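Long-range contact in citrate lyase subunit beta-like protein (Mycobacterium tuberculosis H37Rv, PDB 6ARB), which is a magnesium-binding, trimeric lyase of the HpcH/HpaI aldolase family that may play a role in fatty acid biosynthesis: residues L236-R241 with F253-Q258. Sequence-based numbering, arbitrary orientation.
Sequences LAWARR and FAFEGQ
R241 on helix 233-246 holds E256, at the turn of the hairpin 253-260, in a side-on, two-pronged salt bridge. NH2 of R241 points almost straight at the syn lone pair of E256 OE2 (2.9 Å, N-H...O 174°), while NE of R241 reaches E256 OE1 at 2.8 Å along a more bent path. Guanidinium and carboxylate are nearly coplanar, 23° apart. A bend at chi3 (-52°) folds the arginine head back over its own helix, where CA of W238 sits against one guanidinium face, near its rim; the glutamate, extended beyond CG, carries its carboxylate out to meet it.

Apolar contact runs beside the ion pair. CZ of F255 meets CB of R241 at 3.7 Å, and CG of the adjacent E256 sits over one face of the same phenyl ring, toward its rim. V242 and A245 of the helix also touch F255.

One water bridges the indole N-H and the backbone: it accepts from W238 NE1 (2.9 Å), in the plane of the indole, and donates to F255 O (3.0 Å).

F255-Q258 forms a type I' turn, placing E256 at the hairpin tip. Outside the barrel and at the surface, ion pair, phenyl packing and water bridge together tie this tip to the helix, with two bonds limiting rotation of the carboxylate.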
loop_
_atom_site.group_PDB
_atom_site.type_symbol
_atom_site.label_atom_id
_atom_site.label_comp_id
_atom_site.label_asym_id
_atom_site.label_seq_id
_atom_site.Cartn_x
_atom_site.Cartn_y
_atom_site.Cartn_z
ATOM N N LEU A 236 7.386 8.800 27.293
ATOM C CA LEU A 236 8.692 8.793 27.967
ATOM C C LEU A 236 8.625 8.097 29.323
ATOM O O LEU A 236 9.530 7.355 29.697
ATOM C CB LEU A 236 9.236 10.214 28.146
ATOM C CG LEU A 236 9.763 10.905 26.891
ATOM C CD1 LEU A 236 10.128 12.353 27.209
ATOM C CD2 LEU A 236 10.964 10.140 26.357
ATOM N N ALA A 237 7.553 8.351 30.066
ATOM C CA ALA A 237 7.327 7.662 31.335
ATOM C C ALA A 237 7.354 6.141 31.136
ATOM O O ALA A 237 8.044 5.412 31.857
ATOM C CB ALA A 237 5.989 8.100 31.935
ATOM N N TRP A 238 6.594 5.672 30.151
ATOM C CA TRP A 238 6.578 4.248 29.822
ATOM C C TRP A 238 7.947 3.693 29.394
ATOM O O TRP A 238 8.357 2.625 29.846
ATOM C CB TRP A 238 5.546 3.953 28.737
ATOM C CG TRP A 238 5.690 2.572 28.196
ATOM C CD1 TRP A 238 5.173 1.423 28.725
ATOM C CD2 TRP A 238 6.437 2.184 27.036
ATOM N NE1 TRP A 238 5.536 0.341 27.946
ATOM C CE2 TRP A 238 6.317 0.783 26.911
ATOM C CE3 TRP A 238 7.197 2.885 26.092
ATOM C CZ2 TRP A 238 6.920 0.069 25.868
ATOM C CZ3 TRP A 238 7.799 2.174 25.058
ATOM C CH2 TRP A 238 7.657 0.782 24.957
ATOM N N ALA A 239 8.635 4.410 28.510
ATOM C CA ALA A 239 9.967 4.007 28.062
ATOM C C ALA A 239 10.938 3.817 29.236
ATOM O O ALA A 239 11.672 2.829 29.294
ATOM C CB ALA A 239 10.514 5.016 27.063
ATOM N N ARG A 240 10.932 4.756 30.180
ATOM C CA ARG A 240 11.742 4.626 31.389
ATOM C C ARG A 240 11.365 3.381 32.179
ATOM O O ARG A 240 12.232 2.615 32.576
ATOM C CB ARG A 240 11.597 5.863 32.288
ATOM C CG ARG A 240 12.101 7.145 31.656
ATOM C CD ARG A 240 12.020 8.352 32.586
ATOM N NE ARG A 240 12.408 9.550 31.846
ATOM C CZ ARG A 240 11.555 10.459 31.383
ATOM N NH1 ARG A 240 10.254 10.338 31.621
ATOM N NH2 ARG A 240 12.005 11.501 30.695
ATOM N N ARG A 241 10.068 3.181 32.401
ATOM C CA ARG A 241 9.591 2.030 33.167
ATOM C C ARG A 241 10.027 0.700 32.543
ATOM O O ARG A 241 10.650 -0.137 33.201
ATOM C CB ARG A 241 8.055 2.069 33.331
ATOM C CG ARG A 241 7.540 3.196 34.245
ATOM C CD ARG A 241 6.146 2.906 34.819
ATOM N NE ARG A 241 5.164 2.550 33.795
ATOM C CZ ARG A 241 4.557 3.423 32.992
ATOM N NH1 ARG A 241 4.839 4.717 33.078
ATOM N NH2 ARG A 241 3.682 3.000 32.089
ATOM N N PHE A 253 9.145 -10.880 28.189
ATOM C CA PHE A 253 8.453 -10.779 29.462
ATOM C C PHE A 253 7.178 -9.964 29.302
ATOM O O PHE A 253 7.014 -9.221 28.327
ATOM C CB PHE A 253 9.359 -10.193 30.566
ATOM C CG PHE A 253 9.776 -8.750 30.342
ATOM C CD1 PHE A 253 9.288 -7.734 31.159
ATOM C CD2 PHE A 253 10.677 -8.415 29.341
ATOM C CE1 PHE A 253 9.686 -6.397 30.967
ATOM C CE2 PHE A 253 11.065 -7.092 29.146
ATOM C CZ PHE A 253 10.566 -6.086 29.970
ATOM N N ALA A 254 6.276 -10.117 30.265
ATOM C CA ALA A 254 5.045 -9.350 30.281
ATOM C C ALA A 254 5.227 -8.108 31.146
ATOM O O ALA A 254 5.652 -8.188 32.297
ATOM C CB ALA A 254 3.885 -10.204 30.795
ATOM N N PHE A 255 4.925 -6.951 30.576
ATOM C CA PHE A 255 4.990 -5.713 31.338
ATOM C C PHE A 255 3.718 -4.919 31.120
ATOM O O PHE A 255 3.409 -4.534 29.995
ATOM C CB PHE A 255 6.201 -4.882 30.923
ATOM C CG PHE A 255 6.418 -3.669 31.778
ATOM C CD1 PHE A 255 6.943 -3.796 33.053
ATOM C CD2 PHE A 255 6.107 -2.403 31.306
ATOM C CE1 PHE A 255 7.142 -2.684 33.853
ATOM C CE2 PHE A 255 6.314 -1.291 32.097
ATOM C CZ PHE A 255 6.834 -1.436 33.374
ATOM N N GLU A 256 2.987 -4.686 32.208
ATOM C CA GLU A 256 1.742 -3.929 32.173
ATOM C C GLU A 256 0.808 -4.502 31.114
ATOM O O GLU A 256 0.230 -3.775 30.310
ATOM C CB GLU A 256 2.024 -2.440 31.942
ATOM C CG GLU A 256 2.920 -1.847 33.033
ATOM C CD GLU A 256 3.154 -0.354 32.886
ATOM O OE1 GLU A 256 3.621 0.266 33.863
ATOM O OE2 GLU A 256 2.884 0.203 31.802
ATOM N N GLY A 257 0.681 -5.822 31.120
ATOM C CA GLY A 257 -0.266 -6.499 30.255
ATOM C C GLY A 257 0.198 -6.743 28.828
ATOM O O GLY A 257 -0.521 -7.377 28.063
ATOM N N GLN A 258 1.391 -6.259 28.477
ATOM C CA GLN A 258 1.914 -6.387 27.112
ATOM C C GLN A 258 3.099 -7.338 27.031
ATOM O O GLN A 258 3.970 -7.337 27.902
ATOM C CB GLN A 258 2.366 -5.023 26.581
ATOM C CG GLN A 258 1.408 -3.895 26.904
ATOM C CD GLN A 258 0.048 -4.115 26.292
ATOM O OE1 GLN A 258 -0.079 -4.247 25.078
ATOM N NE2 GLN A 258 -0.982 -4.168 27.131
HETATM O O HOH W 1 4.494 -2.337 28.331
#